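Local coordinates for uncharacterized protein DR_0571 (Deinococcus radiodurans R1, PDB 3C4N), which is of unknown function but probably acts as an FAD-dependent oxidoreductase, and binds ADP, at residues A[118-129]-A[157-168]; A[82-90]-A[376-384]. All coordinates share one frame; numbering follows the deposited sequence.

Contact 1: residues A[118-129]-A[157-168]; sequences VEDRPLLHLLPA and LPVARVDPRALT
Antiparallel pairing in the large mixed beta sheet joins strand 118-127 to strands 159-163 and 167-169, with Glu119 facing Thr168 at one end and Leu127 facing Val159 at the other. The register slips by one residue between the two paired regions, where a type I turn from Asp163 to Ala166 interrupts the second partner. In the longer region Leu123 and Asp163 form a hydrogen-bonded pair, with Asp163 N to Leu123 O at 2.9 Å, and Leu127 N reaches Val159 O at 2.7 Å. Small Ala166 suits the turn's exit, its CB lying 3.6 Å from Leu123 CB. Leucines serve the far end: Leu126 and Leu157 cross at about a right angle, CD1 to CD1 3.6 Å.

The polar contacts gather at Thr168, whose short hydroxyl can both give and receive. Its OG1 sits between the backbone N and carbonyl carbon (chi1 48°), accepts from Arg121 NE at 2.9 Å and donates to Glu119 OE1 at 3.0 Å. A bend at chi3 of Arg121 turns the guanidinium back along its own strand, and its NH1 closes a salt bridge to Glu119 OE1 at 3.1 Å, arriving on the opposite face of the carboxylate from Thr168 OG1.

Contact 2: residues A[82-90]-A[376-384]; sequences APGVWTAQD and GPLADTLGL
Chi1 of -170° sets Trp86 CG opposite the backbone N and lays the indole beside helix 379-398, while chi1 of -58° in Thr381 splits that residue's two branches between different partners. The methyl CG2 stands over one face of the indole, 3.9 Å from the centroid of the five-membered ring, a CH-pi contact displaced toward the rim. The hydroxyl OG1 turns to the backbone of the other segment and takes a weak but nearly straight hydrogen bond from Thr87 N (3.3 Å, 169° at the hydrogen). A beta-branched threonine suits this place because it offers a methyl and a hydroxyl from one carbon. Trp86 NE1 is hydrogen-bonded to Ala99 O of helix 96-107, so the ring bridges two helices. With an alanine here in place of the tryptophan, the Thr381 methyl is likely to lose its aromatic face and Ala99 O this donor.

Asp380 points its carboxylate at the backbone of Gly84, with OD1 3.2 Å from Gly84 CA; glycine fits there, its positive phi being easy without a side chain. The charge of Asp380 is met by a salt bridge from OD1 to Arg46. Water joins the segments as well: one molecule lies within hydrogen-bonding distance of Asp90 OD2 (2.6 Å), Val85 O (2.9 Å) and Thr381 OG1 (3.1 Å), and Arg272 pairs with Asp90 OD1. Leu378 CD2 packs on Asp90 CB at 3.5 Å. Such docking of the C-terminal helix's first turn against strand 85-86 of the mixed sheet that also holds strand 118-127, close to the ADP site, is consistent with an FAD-dependent oxidoreductase built on a Rossmann-type nucleotide-binding domain.

From the N terminus the chain passes the first ADP-binding residues, Met47 to Thr79, and reaches residues 82-90, the first half of contact 2. It then runs through helix 96-107 to residues 118-129, and contact 1 closes a loop of 27 intervening residues when 157-168 returns. After 285 residues counted from the end of 82-90, segment 376-384 completes contact 2, so the smaller loop lies wholly within the larger one. Strand 85-86 of contact 2 pairs with strand 167-169 of contact 1, Trp86 O lying 2.8 Å from Leu167 N, and Thr87 OG1 meets Asp163 OD2 at 2.6 Å. Contact 1 joins strands within that sheet, and contact 2 ties it to the C-terminal helix.

Contact 1: residues A[118-129]-A[157-168]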
# COMPACT_ATOMS: atom_id res chain seq x y z
N VAL A 118 2.82 17.84 15.60
CA VAL A 118 3.42 19.11 15.20
C VAL A 118 3.55 20.00 16.43
O VAL A 118 2.54 20.40 17.04
CB VAL A 118 2.54 19.86 14.16
CG1 VAL A 118 3.22 21.16 13.76
CG2 VAL A 118 2.29 19.00 12.95
N GLU A 119 4.78 20.33 16.81
CA GLU A 119 4.99 21.17 17.97
C GLU A 119 5.43 22.58 17.60
O GLU A 119 5.97 22.81 16.51
CB GLU A 119 6.00 20.53 18.94
CG GLU A 119 7.34 20.11 18.35
CD GLU A 119 7.42 18.62 17.97
OE1 GLU A 119 8.48 18.20 17.47
OE2 GLU A 119 6.43 17.88 18.16
N ASP A 120 5.14 23.53 18.48
CA ASP A 120 5.51 24.92 18.29
C ASP A 120 6.93 25.04 18.79
O ASP A 120 7.22 24.74 19.94
CB ASP A 120 4.60 25.84 19.10
CG ASP A 120 3.15 25.68 18.71
OD1 ASP A 120 2.85 25.72 17.50
OD2 ASP A 120 2.30 25.52 19.62
N ARG A 121 7.82 25.47 17.91
CA ARG A 121 9.21 25.56 18.31
C ARG A 121 9.83 26.77 17.63
O ARG A 121 10.01 26.77 16.42
CB ARG A 121 9.92 24.27 17.89
CG ARG A 121 11.21 23.97 18.60
CD ARG A 121 11.94 22.85 17.88
NE ARG A 121 11.29 21.55 18.01
CZ ARG A 121 11.25 20.85 19.14
NH1 ARG A 121 10.65 19.66 19.16
NH2 ARG A 121 11.80 21.33 20.24
N PRO A 122 10.16 27.81 18.40
CA PRO A 122 10.77 29.01 17.82
C PRO A 122 12.11 28.68 17.16
O PRO A 122 12.81 27.75 17.58
CB PRO A 122 10.93 29.93 19.03
CG PRO A 122 11.17 28.97 20.14
CD PRO A 122 10.10 27.92 19.86
N LEU A 123 12.45 29.45 16.13
CA LEU A 123 13.69 29.27 15.39
C LEU A 123 14.56 30.52 15.50
O LEU A 123 14.07 31.62 15.28
CB LEU A 123 13.38 28.95 13.92
CG LEU A 123 14.53 28.62 12.99
CD1 LEU A 123 14.03 27.82 11.80
CD2 LEU A 123 15.19 29.91 12.52
N LEU A 124 15.83 30.34 15.84
CA LEU A 124 16.73 31.49 15.97
C LEU A 124 17.84 31.47 14.93
O LEU A 124 18.53 30.47 14.79
CB LEU A 124 17.38 31.53 17.36
CG LEU A 124 16.51 31.41 18.61
CD1 LEU A 124 17.39 31.66 19.82
CD2 LEU A 124 15.39 32.40 18.59
N HIS A 125 17.99 32.57 14.20
CA HIS A 125 19.05 32.71 13.18
C HIS A 125 20.19 33.54 13.81
O HIS A 125 20.28 34.75 13.59
CB HIS A 125 18.51 33.44 11.94
CG HIS A 125 19.51 33.61 10.84
ND1 HIS A 125 20.87 33.47 11.03
CD2 HIS A 125 19.35 33.94 9.53
CE1 HIS A 125 21.50 33.71 9.90
NE2 HIS A 125 20.60 33.99 8.97
N LEU A 126 21.04 32.87 14.58
CA LEU A 126 22.18 33.51 15.25
C LEU A 126 23.05 34.34 14.31
O LEU A 126 23.39 33.91 13.21
CB LEU A 126 23.04 32.45 15.94
CG LEU A 126 22.28 31.52 16.89
CD1 LEU A 126 23.12 30.28 17.18
CD2 LEU A 126 21.93 32.27 18.17
N LEU A 127 23.41 35.54 14.77
CA LEU A 127 24.22 36.46 13.98
C LEU A 127 25.37 37.05 14.78
O LEU A 127 25.30 37.12 16.01
CB LEU A 127 23.34 37.59 13.46
CG LEU A 127 22.20 37.15 12.55
CD1 LEU A 127 21.11 38.21 12.53
CD2 LEU A 127 22.74 36.88 11.16
N PRO A 128 26.44 37.49 14.10
CA PRO A 128 27.61 38.08 14.75
C PRO A 128 27.36 39.52 15.19
O PRO A 128 26.66 39.77 16.17
CB PRO A 128 28.68 37.98 13.66
CG PRO A 128 27.89 38.19 12.41
CD PRO A 128 26.68 37.31 12.65
N ALA A 129 27.94 40.47 14.46
CA ALA A 129 27.78 41.89 14.77
C ALA A 129 26.29 42.22 14.82
O ALA A 129 25.62 42.25 13.79
CB ALA A 129 28.47 42.74 13.69
N LEU A 157 28.16 35.09 18.86
CA LEU A 157 26.80 35.04 18.32
C LEU A 157 25.88 35.71 19.34
O LEU A 157 24.97 35.08 19.89
CB LEU A 157 26.35 33.59 18.11
CG LEU A 157 26.98 32.78 16.97
CD1 LEU A 157 26.54 31.32 17.08
CD2 LEU A 157 26.56 33.37 15.63
N PRO A 158 26.09 37.01 19.59
CA PRO A 158 25.32 37.80 20.54
C PRO A 158 23.84 38.00 20.21
O PRO A 158 22.98 37.92 21.09
CB PRO A 158 26.08 39.12 20.57
CG PRO A 158 26.55 39.25 19.17
CD PRO A 158 27.05 37.86 18.86
N VAL A 159 23.54 38.26 18.94
CA VAL A 159 22.17 38.51 18.51
C VAL A 159 21.59 37.44 17.57
O VAL A 159 22.32 36.62 17.01
CB VAL A 159 22.07 39.88 17.81
CG1 VAL A 159 22.56 40.99 18.76
CG2 VAL A 159 22.88 39.87 16.52
N ALA A 160 20.28 37.48 17.39
CA ALA A 160 19.60 36.53 16.51
C ALA A 160 18.27 37.08 15.98
O ALA A 160 17.74 38.07 16.48
CB ALA A 160 19.35 35.22 17.26
N ARG A 161 17.76 36.41 14.95
CA ARG A 161 16.48 36.78 14.35
C ARG A 161 15.53 35.65 14.76
O ARG A 161 15.61 34.54 14.23
CB ARG A 161 16.63 36.84 12.82
CG ARG A 161 15.32 36.99 12.03
CD ARG A 161 15.11 38.42 11.53
NE ARG A 161 16.32 38.97 10.93
CZ ARG A 161 17.00 38.40 9.93
NH1 ARG A 161 16.58 37.26 9.40
NH2 ARG A 161 18.11 38.97 9.48
N VAL A 162 14.67 35.92 15.73
CA VAL A 162 13.73 34.93 16.22
C VAL A 162 12.45 34.80 15.39
O VAL A 162 11.92 35.80 14.91
CB VAL A 162 13.27 35.25 17.66
CG1 VAL A 162 12.38 34.13 18.18
CG2 VAL A 162 14.48 35.45 18.57
N ASP A 163 11.96 33.57 15.24
CA ASP A 163 10.71 33.33 14.52
C ASP A 163 9.82 32.55 15.46
O ASP A 163 9.95 31.33 15.59
CB ASP A 163 10.95 32.54 13.22
CG ASP A 163 9.66 31.99 12.63
OD1 ASP A 163 8.56 32.31 13.15
OD2 ASP A 163 9.73 31.22 11.65
N PRO A 164 8.90 33.24 16.15
CA PRO A 164 7.99 32.60 17.10
C PRO A 164 6.97 31.65 16.47
O PRO A 164 6.36 30.85 17.18
CB PRO A 164 7.31 33.79 17.79
CG PRO A 164 8.33 34.89 17.66
CD PRO A 164 8.79 34.70 16.23
N ARG A 165 6.80 31.72 15.16
CA ARG A 165 5.83 30.85 14.50
C ARG A 165 6.44 29.59 13.86
O ARG A 165 5.75 28.87 13.13
CB ARG A 165 5.05 31.63 13.44
CG ARG A 165 4.41 32.92 13.94
CD ARG A 165 3.63 33.60 12.83
NE ARG A 165 2.53 32.75 12.37
CZ ARG A 165 2.16 32.62 11.10
NH1 ARG A 165 2.81 33.30 10.16
NH2 ARG A 165 1.15 31.84 10.76
N ALA A 166 7.71 29.31 14.12
CA ALA A 166 8.35 28.14 13.52
C ALA A 166 7.72 26.86 14.08
O ALA A 166 7.27 26.83 15.22
CB ALA A 166 9.86 28.17 13.78
N LEU A 167 7.70 25.81 13.27
CA LEU A 167 7.13 24.54 13.67
C LEU A 167 8.02 23.35 13.30
O LEU A 167 8.75 23.41 12.31
CB LEU A 167 5.78 24.33 12.97
CG LEU A 167 4.63 25.32 13.04
CD1 LEU A 167 3.53 24.82 12.12
CD2 LEU A 167 4.12 25.46 14.47
N THR A 168 7.97 22.28 14.08
CA THR A 168 8.73 21.08 13.72
C THR A 168 7.78 19.89 13.60
O THR A 168 6.83 19.76 14.37
CB THR A 168 9.84 20.70 14.74
OG1 THR A 168 9.33 20.73 16.07
CG2 THR A 168 11.02 21.65 14.61

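Contact 2: residues A[82-90]-A[376-384]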
# COMPACT_ATOMS: atom_id res chain seq x y z
N ALA A 82 14.40 14.68 5.90
CA ALA A 82 14.11 16.10 5.96
C ALA A 82 13.84 16.49 7.42
O ALA A 82 13.14 15.79 8.13
CB ALA A 82 12.90 16.44 5.08
N PRO A 83 14.40 17.62 7.88
CA PRO A 83 14.17 18.03 9.26
C PRO A 83 12.75 18.46 9.60
O PRO A 83 12.39 18.54 10.77
CB PRO A 83 15.20 19.14 9.47
CG PRO A 83 15.39 19.70 8.11
CD PRO A 83 15.43 18.46 7.25
N GLY A 84 11.94 18.73 8.58
CA GLY A 84 10.57 19.15 8.84
C GLY A 84 10.45 20.44 9.65
O GLY A 84 9.78 20.49 10.69
N VAL A 85 11.11 21.50 9.19
CA VAL A 85 11.06 22.78 9.88
C VAL A 85 10.26 23.82 9.10
O VAL A 85 10.64 24.19 7.99
CB VAL A 85 12.46 23.38 10.09
CG1 VAL A 85 12.33 24.71 10.81
CG2 VAL A 85 13.32 22.43 10.89
N TRP A 86 9.14 24.27 9.65
CA TRP A 86 8.36 25.29 8.98
C TRP A 86 8.77 26.60 9.64
O TRP A 86 8.58 26.79 10.84
CB TRP A 86 6.87 25.09 9.18
CG TRP A 86 6.05 26.00 8.30
CD1 TRP A 86 5.45 25.68 7.12
CD2 TRP A 86 5.75 27.39 8.53
NE1 TRP A 86 4.81 26.77 6.59
CE2 TRP A 86 4.98 27.84 7.44
CE3 TRP A 86 6.07 28.30 9.54
CZ2 TRP A 86 4.51 29.16 7.34
CZ3 TRP A 86 5.60 29.62 9.44
CH2 TRP A 86 4.83 30.03 8.35
N THR A 87 9.34 27.50 8.85
CA THR A 87 9.76 28.79 9.39
C THR A 87 9.53 29.93 8.42
O THR A 87 9.81 29.80 7.23
CB THR A 87 11.26 28.78 9.76
OG1 THR A 87 11.62 30.08 10.22
CG2 THR A 87 12.12 28.42 8.56
N ALA A 88 9.03 31.04 8.94
CA ALA A 88 8.77 32.22 8.12
C ALA A 88 10.05 32.73 7.47
O ALA A 88 10.00 33.59 6.59
CB ALA A 88 8.13 33.32 8.96
N GLN A 89 11.19 32.20 7.89
CA GLN A 89 12.47 32.65 7.32
C GLN A 89 12.81 31.87 6.06
O GLN A 89 13.79 32.17 5.38
CB GLN A 89 13.60 32.51 8.35
CG GLN A 89 13.45 33.46 9.54
CD GLN A 89 14.49 33.24 10.61
OE1 GLN A 89 14.44 33.87 11.68
NE2 GLN A 89 15.45 32.36 10.34
N ASP A 90 12.00 30.87 5.74
CA ASP A 90 12.25 30.10 4.54
C ASP A 90 11.24 30.45 3.47
O ASP A 90 11.05 29.69 2.52
CB ASP A 90 12.20 28.61 4.83
CG ASP A 90 13.46 28.10 5.51
OD1 ASP A 90 14.42 28.89 5.67
OD2 ASP A 90 13.48 26.90 5.87
N GLY A 376 12.38 20.13 -2.90
CA GLY A 376 13.58 20.92 -2.65
C GLY A 376 13.84 21.37 -1.21
O GLY A 376 13.01 21.14 -0.33
N PRO A 377 14.97 22.05 -0.96
CA PRO A 377 15.39 22.55 0.36
C PRO A 377 14.36 23.38 1.14
O PRO A 377 14.53 23.60 2.34
CB PRO A 377 16.66 23.36 0.05
CG PRO A 377 17.22 22.64 -1.13
CD PRO A 377 15.99 22.39 -1.98
N LEU A 378 13.30 23.83 0.48
CA LEU A 378 12.30 24.61 1.21
C LEU A 378 10.98 23.85 1.34
O LEU A 378 9.99 24.40 1.84
CB LEU A 378 12.06 25.97 0.53
CG LEU A 378 13.23 26.97 0.50
CD1 LEU A 378 12.84 28.17 -0.31
CD2 LEU A 378 13.64 27.38 1.90
N ALA A 379 10.98 22.59 0.94
CA ALA A 379 9.77 21.78 1.00
C ALA A 379 9.07 21.76 2.36
O ALA A 379 7.85 21.59 2.42
CB ALA A 379 10.07 20.36 0.54
N ASP A 380 9.81 21.93 3.45
CA ASP A 380 9.16 21.91 4.75
C ASP A 380 8.23 23.13 4.93
O ASP A 380 7.22 23.04 5.64
CB ASP A 380 10.20 21.83 5.88
CG ASP A 380 11.03 20.52 5.84
OD1 ASP A 380 10.42 19.43 5.66
OD2 ASP A 380 12.27 20.60 6.01
N THR A 381 8.54 24.24 4.28
CA THR A 381 7.70 25.43 4.42
C THR A 381 6.70 25.63 3.28
O THR A 381 5.65 26.24 3.47
CB THR A 381 8.55 26.72 4.53
OG1 THR A 381 9.44 26.61 5.65
CG2 THR A 381 7.66 27.95 4.71
N LEU A 382 7.03 25.10 2.10
CA LEU A 382 6.21 25.28 0.91
C LEU A 382 5.79 24.02 0.15
O LEU A 382 5.12 24.12 -0.88
CB LEU A 382 6.97 26.20 -0.05
CG LEU A 382 7.56 27.49 0.53
CD1 LEU A 382 8.59 28.08 -0.43
CD2 LEU A 382 6.45 28.48 0.81
N GLY A 383 6.18 22.83 0.62
CA GLY A 383 5.87 21.59 -0.08
C GLY A 383 4.42 21.25 -0.40
O GLY A 383 4.09 21.02 -1.56
N LEU A 384 3.56 21.18 0.61
CA LEU A 384 2.16 20.86 0.39
C LEU A 384 1.51 21.79 -0.64
O LEU A 384 0.87 21.33 -1.58
CB LEU A 384 1.37 20.92 1.70
CG LEU A 384 1.69 19.84 2.74
CD1 LEU A 384 0.99 20.11 4.09
CD2 LEU A 384 1.24 18.50 2.18
O HOH W 1 11.96 24.85 5.54
O HOH W 2 13.70 23.18 7.35